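Local coordinates for protein putative phophotriesterase (Proteus mirabilis, PDB 3RHG) that binds two zinc ions in an amidohydrolase barrel of the phosphotriesterase family and probably hydrolyses ester bonds, at residues D61-C66 and D294-Q299; K48-D53 and C65-D70. All blocks are in the same frame, centred on the assembly; numbering follows the deposited sequence. Where two conformers were deposited one is given.

Contact 1 of 2, residues D61-C66 and D294-Q299. With ZN (zinc ion), chain B; BEZ (benzoic acid), chain D.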
ATOM      1  N   ASP A  61      -9.262  -6.597   5.120  1.00 22.42           N
ATOM      2  CA  ASP A  61     -10.173  -7.010   6.181  1.00 23.78           C
ATOM      3  C   ASP A  61      -9.366  -7.297   7.441  1.00 23.19           C
ATOM      4  O   ASP A  61      -9.219  -8.446   7.866  1.00 25.15           O
ATOM      5  CB  ASP A  61     -10.985  -8.221   5.719  1.00 22.55           C
ATOM      6  CG  ASP A  61     -12.232  -8.444   6.558  1.00 26.12           C
ATOM      7  OD1 ASP A  61     -12.374  -7.775   7.605  1.00 28.53           O
ATOM      8  OD2 ASP A  61     -13.060  -9.304   6.173  1.00 28.19           O
ATOM      9  N   PRO A  62      -8.790  -6.235   8.029  1.00 21.40           N
ATOM     10  CA  PRO A  62      -7.914  -6.422   9.183  1.00 22.68           C
ATOM     11  C   PRO A  62      -8.633  -6.959  10.425  1.00 22.05           C
ATOM     12  O   PRO A  62      -8.037  -7.706  11.215  1.00 24.38           O
ATOM     13  CB  PRO A  62      -7.403  -4.997   9.467  1.00 25.61           C
ATOM     14  CG  PRO A  62      -8.458  -4.076   8.846  1.00 23.59           C
ATOM     15  CD  PRO A  62      -8.865  -4.820   7.603  1.00 22.62           C
ATOM     16  N   TYR A  63      -9.897  -6.579  10.594  1.00 22.95           N
ATOM     17  CA  TYR A  63     -10.594  -6.786  11.865  1.00 24.31           C
ATOM     18  C   TYR A  63     -11.234  -8.162  12.013  1.00 25.91           C
ATOM     19  O   TYR A  63     -11.754  -8.485  13.086  1.00 28.15           O
ATOM     20  CB  TYR A  63     -11.676  -5.716  12.054  1.00 25.14           C
ATOM     21  CG  TYR A  63     -11.161  -4.288  12.145  1.00 23.90           C
ATOM     22  CD1 TYR A  63      -9.903  -4.000  12.675  1.00 25.45           C
ATOM     23  CD2 TYR A  63     -11.946  -3.224  11.715  1.00 28.82           C
ATOM     24  CE1 TYR A  63      -9.448  -2.688  12.774  1.00 25.80           C
ATOM     25  CE2 TYR A  63     -11.501  -1.900  11.807  1.00 29.90           C
ATOM     26  CZ  TYR A  63     -10.254  -1.636  12.331  1.00 25.09           C
ATOM     27  OH  TYR A  63      -9.830  -0.322  12.403  1.00 28.23           O
ATOM     28  N   CYS A  64     -11.199  -8.978  10.962  1.00 24.80           N
ATOM     29  CA  CYS A  64     -11.811 -10.320  11.028  1.00 25.65           C
ATOM     30  C   CYS A  64     -10.830 -11.364  11.564  1.00 29.81           C
ATOM     31  O   CYS A  64     -11.208 -12.495  11.860  1.00 31.21           O
ATOM     32  CB  CYS A  64     -12.320 -10.768   9.655  1.00 29.96           C
ATOM     33  SG  CYS A  64     -11.003 -11.328   8.521  1.00 30.41           S
ATOM     34  N   CYS A  65      -9.561 -10.983  11.673  1.00 25.82           N
ATOM     35  CA  CYS A  65      -8.507 -11.925  12.068  1.00 27.77           C
ATOM     36  C   CYS A  65      -8.250 -11.829  13.579  1.00 28.41           C
ATOM     37  O   CYS A  65      -7.712 -10.840  14.070  1.00 28.26           O
ATOM     38  CB  CYS A  65      -7.228 -11.635  11.271  1.00 26.21           C
ATOM     39  SG  CYS A  65      -5.771 -12.579  11.747  1.00 27.91           S
ATOM     40  N   CYS A  66      -8.619 -12.858  14.326  1.00 29.92           N
ATOM     41  CA  CYS A  66      -8.511 -12.813  15.784  0.50 30.81           C
ATOM     42  C   CYS A  66      -7.108 -12.458  16.277  1.00 28.76           C
ATOM     43  O   CYS A  66      -6.936 -11.622  17.163  1.00 30.20           O
ATOM     44  CB  CYS A  66      -8.942 -14.152  16.385  0.50 29.89           C
ATOM     45  SG  CYS A  66     -10.631 -14.611  15.985  0.50 34.67           S
ATOM     46  N   ASP A 294       0.604   5.083  14.447  1.00 15.77           N
ATOM     47  CA  ASP A 294      -0.581   4.432  15.024  1.00 16.77           C
ATOM     48  C   ASP A 294      -0.550   2.925  14.879  1.00 16.15           C
ATOM     49  O   ASP A 294      -1.576   2.320  14.561  1.00 18.27           O
ATOM     50  CB  ASP A 294      -1.896   5.009  14.453  1.00 20.25           C
ATOM     51  CG  ASP A 294      -3.096   4.678  15.317  1.00 18.73           C
ATOM     52  OD1 ASP A 294      -2.899   4.450  16.539  1.00 20.52           O
ATOM     53  OD2 ASP A 294      -4.249   4.625  14.782  1.00 20.40           O
ATOM     54  N   VAL A 295       0.606   2.305  15.108  1.00 17.33           N
ATOM     55  CA  VAL A 295       0.657   0.839  15.151  1.00 18.40           C
ATOM     56  C   VAL A 295      -0.401   0.365  16.149  1.00 19.43           C
ATOM     57  O   VAL A 295      -0.392   0.787  17.302  1.00 20.06           O
ATOM     58  CB  VAL A 295       2.050   0.311  15.553  1.00 19.31           C
ATOM     59  CG1 VAL A 295       1.999  -1.205  15.843  1.00 23.63           C
ATOM     60  CG2 VAL A 295       3.062   0.620  14.451  1.00 20.61           C
ATOM     61  N   PHE A 296      -1.320  -0.500  15.713  1.00 19.86           N
ATOM     62  CA  PHE A 296      -2.364  -0.962  16.618  1.00 18.31           C
ATOM     63  C   PHE A 296      -2.870  -2.347  16.254  1.00 20.20           C
ATOM     64  O   PHE A 296      -3.782  -2.860  16.909  1.00 21.47           O
ATOM     65  CB  PHE A 296      -3.526   0.047  16.706  1.00 20.92           C
ATOM     66  CG  PHE A 296      -4.529  -0.019  15.559  1.00 19.60           C
ATOM     67  CD1 PHE A 296      -5.774  -0.618  15.754  1.00 21.21           C
ATOM     68  CD2 PHE A 296      -4.249   0.566  14.312  1.00 19.03           C
ATOM     69  CE1 PHE A 296      -6.727  -0.682  14.711  1.00 20.30           C
ATOM     70  CE2 PHE A 296      -5.184   0.524  13.254  1.00 20.25           C
ATOM     71  CZ  PHE A 296      -6.431  -0.082  13.461  1.00 21.29           C
ATOM     72  N   LEU A 297      -2.257  -2.934  15.222  1.00 20.65           N
ATOM     73  CA  LEU A 297      -2.589  -4.259  14.699  1.00 19.20           C
ATOM     74  C   LEU A 297      -1.297  -5.006  14.456  1.00 21.76           C
ATOM     75  O   LEU A 297      -0.287  -4.387  14.114  1.00 23.03           O
ATOM     76  CB  LEU A 297      -3.343  -4.142  13.368  1.00 21.75           C
ATOM     77  CG  LEU A 297      -4.717  -3.466  13.369  1.00 20.27           C
ATOM     78  CD1 LEU A 297      -5.168  -3.085  11.947  1.00 22.21           C
ATOM     79  CD2 LEU A 297      -5.800  -4.358  14.082  1.00 22.18           C
ATOM     80  N   LYS A 298      -1.310  -6.328  14.610  1.00 21.34           N
ATOM     81  CA  LYS A 298      -0.080  -7.076  14.414  1.00 21.22           C
ATOM     82  C   LYS A 298       0.419  -6.951  12.976  1.00 20.45           C
ATOM     83  O   LYS A 298       1.619  -7.054  12.725  1.00 22.94           O
ATOM     84  CB  LYS A 298      -0.244  -8.556  14.821  1.00 24.73           C
ATOM     85  CG  LYS A 298      -0.492  -8.766  16.316  1.00 24.57           C
ATOM     86  CD  LYS A 298      -0.331 -10.229  16.685  1.00 29.24           C
ATOM     87  CE  LYS A 298      -0.688 -10.466  18.135  1.00 28.07           C
ATOM     88  NZ  LYS A 298      -0.530 -11.909  18.512  1.00 29.59           N
ATOM     89  N   GLN A 299      -0.500  -6.760  12.027  1.00 22.27           N
ATOM     90  CA  GLN A 299      -0.105  -6.682  10.626  1.00 22.80           C
ATOM     91  C   GLN A 299       0.768  -5.454  10.353  1.00 21.69           C
ATOM     92  O   GLN A 299       1.455  -5.391   9.326  1.00 22.63           O
ATOM     93  CB  GLN A 299      -1.324  -6.638   9.709  1.00 21.99           C
ATOM     94  CG  GLN A 299      -1.999  -5.292   9.686  1.00 22.20           C
ATOM     95  CD  GLN A 299      -3.313  -5.363   8.931  1.00 24.78           C
ATOM     96  OE1 GLN A 299      -4.337  -5.763   9.485  1.00 24.47           O
ATOM     97  NE2 GLN A 299      -3.285  -4.988   7.653  1.00 24.70           N
TER
HETATM   98 ZN    ZN B 367      -4.369   5.138  18.247  1.00 21.10          ZN
HETATM   99  C   BEZ D 369     -10.666   4.504  12.774  1.00 36.16           C
HETATM  100  O1  BEZ D 369     -11.186   5.542  13.237  1.00 38.65           O
HETATM  101  O2  BEZ D 369     -11.392   3.527  12.475  1.00 40.04           O
HETATM  102  C1  BEZ D 369      -9.187   4.417  12.569  1.00 28.24           C
HETATM  103  C2  BEZ D 369      -8.338   5.429  13.024  1.00 30.56           C
HETATM  104  C3  BEZ D 369      -6.961   5.318  12.835  1.00 29.17           C
HETATM  105  C4  BEZ D 369      -6.435   4.215  12.177  1.00 28.43           C
HETATM  106  C5  BEZ D 369      -7.287   3.216  11.714  1.00 27.32           C
HETATM  107  C6  BEZ D 369      -8.663   3.306  11.910  1.00 30.20           C

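Contact 2 of 2, residues K48-D53 and C65-D70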
ATOM      1  N   LYS A  48      -6.121 -17.552  11.361  1.00 33.72           N
ATOM      2  CA  LYS A  48      -4.692 -17.616  11.080  1.00 34.64           C
ATOM      3  C   LYS A  48      -3.896 -16.674  11.967  1.00 33.58           C
ATOM      4  O   LYS A  48      -4.397 -15.633  12.389  1.00 37.56           O
ATOM      5  CB  LYS A  48      -4.403 -17.324   9.606  1.00 35.83           C
ATOM      6  CG  LYS A  48      -4.737 -18.492   8.672  1.00 48.55           C
ATOM      7  CD  LYS A  48      -4.294 -18.200   7.244  1.00 50.51           C
ATOM      8  CE  LYS A  48      -4.349 -19.448   6.393  1.00 58.39           C
ATOM      9  NZ  LYS A  48      -5.560 -20.273   6.697  1.00 64.50           N
ATOM     10  N   LYS A  49      -2.659 -17.059  12.256  1.00 34.94           N
ATOM     11  CA  LYS A  49      -1.709 -16.166  12.895  1.00 31.46           C
ATOM     12  C   LYS A  49      -1.257 -15.130  11.874  1.00 31.50           C
ATOM     13  O   LYS A  49      -1.048 -15.434  10.694  1.00 32.91           O
ATOM     14  CB  LYS A  49      -0.498 -16.942  13.436  1.00 38.75           C
ATOM     15  CG  LYS A  49      -0.625 -17.418  14.886  1.00 46.11           C
ATOM     16  CD  LYS A  49      -2.036 -17.911  15.215  1.00 51.34           C
ATOM     17  CE  LYS A  49      -2.066 -18.795  16.462  1.00 62.04           C
ATOM     18  NZ  LYS A  49      -2.054 -18.014  17.731  1.00 64.00           N
ATOM     19  N   VAL A  50      -1.128 -13.892  12.314  1.00 29.99           N
ATOM     20  CA  VAL A  50      -0.627 -12.859  11.419  1.00 26.14           C
ATOM     21  C   VAL A  50       0.817 -13.153  10.993  1.00 27.86           C
ATOM     22  O   VAL A  50       1.692 -13.438  11.828  1.00 30.26           O
ATOM     23  CB  VAL A  50      -0.730 -11.459  12.059  1.00 25.30           C
ATOM     24  CG1 VAL A  50      -0.137 -10.398  11.117  1.00 26.72           C
ATOM     25  CG2 VAL A  50      -2.186 -11.157  12.383  1.00 27.77           C
ATOM     26  N   SER A  51       1.039 -13.105   9.677  1.00 28.68           N
ATOM     27  CA  SER A  51       2.368 -13.224   9.084  1.00 27.67           C
ATOM     28  C   SER A  51       2.380 -12.504   7.752  1.00 26.37           C
ATOM     29  O   SER A  51       1.335 -12.088   7.254  1.00 25.78           O
ATOM     30  CB  SER A  51       2.737 -14.691   8.860  1.00 31.48           C
ATOM     31  OG  SER A  51       2.034 -15.185   7.751  1.00 36.02           O
ATOM     32  N   ALA A  52       3.569 -12.345   7.179  1.00 25.79           N
ATOM     33  CA  ALA A  52       3.705 -11.699   5.877  1.00 27.69           C
ATOM     34  C   ALA A  52       2.807 -12.360   4.825  1.00 26.43           C
ATOM     35  O   ALA A  52       2.295 -11.689   3.920  1.00 26.96           O
ATOM     36  CB  ALA A  52       5.152 -11.728   5.428  1.00 29.36           C
ATOM     37  N   ASP A  53       2.606 -13.670   4.974  1.00 26.61           N
ATOM     38  CA  ASP A  53       1.874 -14.483   4.002  1.00 25.45           C
ATOM     39  C   ASP A  53       0.378 -14.167   3.878  1.00 27.39           C
ATOM     40  O   ASP A  53      -0.277 -14.621   2.932  1.00 30.08           O
ATOM     41  CB  ASP A  53       2.056 -15.965   4.335  1.00 30.83           C
ATOM     42  CG  ASP A  53       3.509 -16.362   4.400  1.00 40.78           C
ATOM     43  OD1 ASP A  53       4.004 -16.922   3.398  1.00 46.52           O
ATOM     44  OD2 ASP A  53       4.158 -16.092   5.444  1.00 44.22           O
ATOM     45  N   CYS A  65      -9.561 -10.983  11.673  1.00 25.82           N
ATOM     46  CA  CYS A  65      -8.507 -11.925  12.068  1.00 27.77           C
ATOM     47  C   CYS A  65      -8.250 -11.829  13.579  1.00 28.41           C
ATOM     48  O   CYS A  65      -7.712 -10.840  14.070  1.00 28.26           O
ATOM     49  CB  CYS A  65      -7.228 -11.635  11.271  1.00 26.21           C
ATOM     50  SG  CYS A  65      -5.771 -12.579  11.747  1.00 27.91           S
ATOM     51  N   CYS A  66      -8.619 -12.858  14.326  1.00 29.92           N
ATOM     52  CA  CYS A  66      -8.511 -12.813  15.784  0.50 30.81           C
ATOM     53  C   CYS A  66      -7.108 -12.458  16.277  1.00 28.76           C
ATOM     54  O   CYS A  66      -6.936 -11.622  17.163  1.00 30.20           O
ATOM     55  CB  CYS A  66      -8.942 -14.152  16.385  0.50 29.89           C
ATOM     56  SG  CYS A  66     -10.631 -14.611  15.985  0.50 34.67           S
ATOM     57  N   ASP A  67      -6.099 -13.126  15.727  1.00 30.25           N
ATOM     58  CA  ASP A  67      -4.723 -12.915  16.177  1.00 29.22           C
ATOM     59  C   ASP A  67      -4.304 -11.460  15.970  1.00 26.80           C
ATOM     60  O   ASP A  67      -3.557 -10.883  16.782  1.00 27.66           O
ATOM     61  CB  ASP A  67      -3.757 -13.839  15.437  1.00 30.58           C
ATOM     62  CG  ASP A  67      -2.320 -13.683  15.907  1.00 30.30           C
ATOM     63  OD1 ASP A  67      -2.071 -13.804  17.136  1.00 33.58           O
ATOM     64  OD2 ASP A  67      -1.439 -13.444  15.050  1.00 31.62           O
ATOM     65  N   ASN A  68      -4.777 -10.858  14.878  1.00 26.48           N
ATOM     66  CA  ASN A  68      -4.430  -9.466  14.553  1.00 25.21           C
ATOM     67  C   ASN A  68      -4.919  -8.499  15.620  1.00 24.32           C
ATOM     68  O   ASN A  68      -4.305  -7.435  15.858  1.00 24.39           O
ATOM     69  CB  ASN A  68      -5.067  -9.102  13.199  1.00 25.17           C
ATOM     70  CG  ASN A  68      -4.409  -7.930  12.527  1.00 24.07           C
ATOM     71  OD1 ASN A  68      -3.210  -7.679  12.694  1.00 22.49           O
ATOM     72  ND2 ASN A  68      -5.185  -7.223  11.721  1.00 23.35           N
ATOM     73  N   MET A  69      -6.005  -8.899  16.278  1.00 25.48           N
ATOM     74  CA  MET A  69      -6.756  -8.091  17.235  1.00 25.36           C
ATOM     75  C   MET A  69      -6.409  -8.429  18.689  1.00 29.35           C
ATOM     76  O   MET A  69      -6.912  -7.784  19.609  1.00 30.42           O
ATOM     77  CB  MET A  69      -8.265  -8.364  17.024  1.00 26.73           C
ATOM     78  CG  MET A  69      -8.745  -8.116  15.597  1.00 26.96           C
ATOM     79  SD  MET A  69      -8.764  -6.356  15.259  1.00 29.89           S
ATOM     80  CE  MET A  69     -10.418  -5.964  15.827  1.00 33.76           C
ATOM     81  N   ASP A  70      -5.560  -9.439  18.887  1.00 28.66           N
ATOM     82  CA  ASP A  70      -5.306 -10.000  20.211  1.00 28.01           C
ATOM     83  C   ASP A  70      -4.192  -9.240  20.908  1.00 28.47           C
ATOM     84  O   ASP A  70      -3.554  -8.366  20.299  1.00 27.46           O
ATOM     85  CB  ASP A  70      -4.938 -11.481  20.058  1.00 29.10           C
ATOM     86  CG  ASP A  70      -5.200 -12.309  21.313  1.00 37.27           C
ATOM     87  OD1 ASP A  70      -5.637 -11.786  22.365  1.00 33.93           O
ATOM     88  OD2 ASP A  70      -4.966 -13.527  21.226  1.00 46.25           O
TER
HETATM   89  O   HOH W   1      -6.492 -15.446  14.021  1.00 35.04           O
HETATM   90  O   HOH W   2       0.220 -15.746  17.805  1.00 79.02           O

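Contact 1 of 2, residues D61-C66 and D294-Q299
Y63 and F296 meet in the wall of the benzoic acid pocket of this phosphotriesterase-type (βα)8 barrel, where the loop after strand 289-291, the last of the barrel, reaches the excursion that follows the first strand. The two side chains cross at about a right angle: the tyrosine hydroxyl lies at the edge of the phenylalanine ring, close to its plane, with OH of Y63 3.6 Å from CZ of F296. Both touch the bound benzoic acid, CE2 of F296 standing 3.7 Å from its C5 and OH of Y63 3.8 Å from its C6. With CG between the backbone N and the carbonyl carbon (chi1 81°), the F296 ring is set with one face over CG of L297 and its CE1-CZ edge toward Y63. At the root of this loop, OD1 of D294 binds a zinc ion at 2.4 Å, a site completed in part by H23, H25 and E166, while OD2 turns to the benzoic acid, 3.4 Å from its C3. One loop thus supplies both a metal ligand and an aromatic wall. Further from the metal the contact is made by L297: its CD1 packs on CB of P62 at 3.8 Å, and CD2 approaches the Y63 ring at its edge. OE1 of Q299, whose polar partner is ND2 of N68, lies 3.2 Å from CB of P62.

Contact 2 of 2, residues K48-D53 and C65-D70
V50 and D67 bury nearly equal areas and dominate this contact, in which two parts of the excursion after barrel strand 19-24, the loop at 48-53 and the weakly bonded helix 66-69, pack together away from the metal site. D67 projects toward the loop with CG anti to its own backbone N (chi1 -178°), a turn that carries the carboxylate past K49 to the peptide N-H of V50. The resulting bond, from N of V50 to OD2 of D67, is 2.8 Å long and nearly straight at 166°; the N-H meets the oxygen on its anti side, 17° out of the carboxylate plane. The same oxygen lies 3.6 Å from CG2 of V50, so the valine is held by its backbone and packed through its side chain.

CG2 does most of that packing. It rests on the helix beside N68, 3.6 Å from CB of N68, and reaches SG of C65 at 3.9 Å; L58 touches both V50 and C65. The amide of N68 is engaged with Q299 and P62 O.

Towards the solvent, water takes over. One molecule donates to O of K48 at 2.7 Å and accepts from N of D67, bridging loop and helix backbone. A second accepts from NZ of K49 and donates to OD1 of D67, joining two charged groups whose atoms, NZ and OD1, are 4.3 Å apart, beyond a salt bridge. OD1 also forms a salt bridge with K298. With one oxygen taken by a peptide N-H and the other paired with K298, close to K49 and bonded to a water, the D67 carboxylate is probably stabilised as the anion, and its two oxygens tie the 48-53 loop to the loop carrying K298.

Contact 1 is buried and lines the ligand pocket, whereas contact 2 lies farther out and is only partly buried, its centre about 23 Å from the centre of the chain, against about 16 Å for that of contact 1. They share C65 and C66, where the first segment of one runs into the helix of the other. Their chemistry follows their place: aromatic and aliphatic contacts beside a metal ligand in contact 1, a carboxylate, a peptide N-H and bridging waters in contact 2. Polar links join them directly: D67 and N68 both hold on to the segment 294-299, so helix 66-69 connects the pocket loop to the outer 48-53 loop.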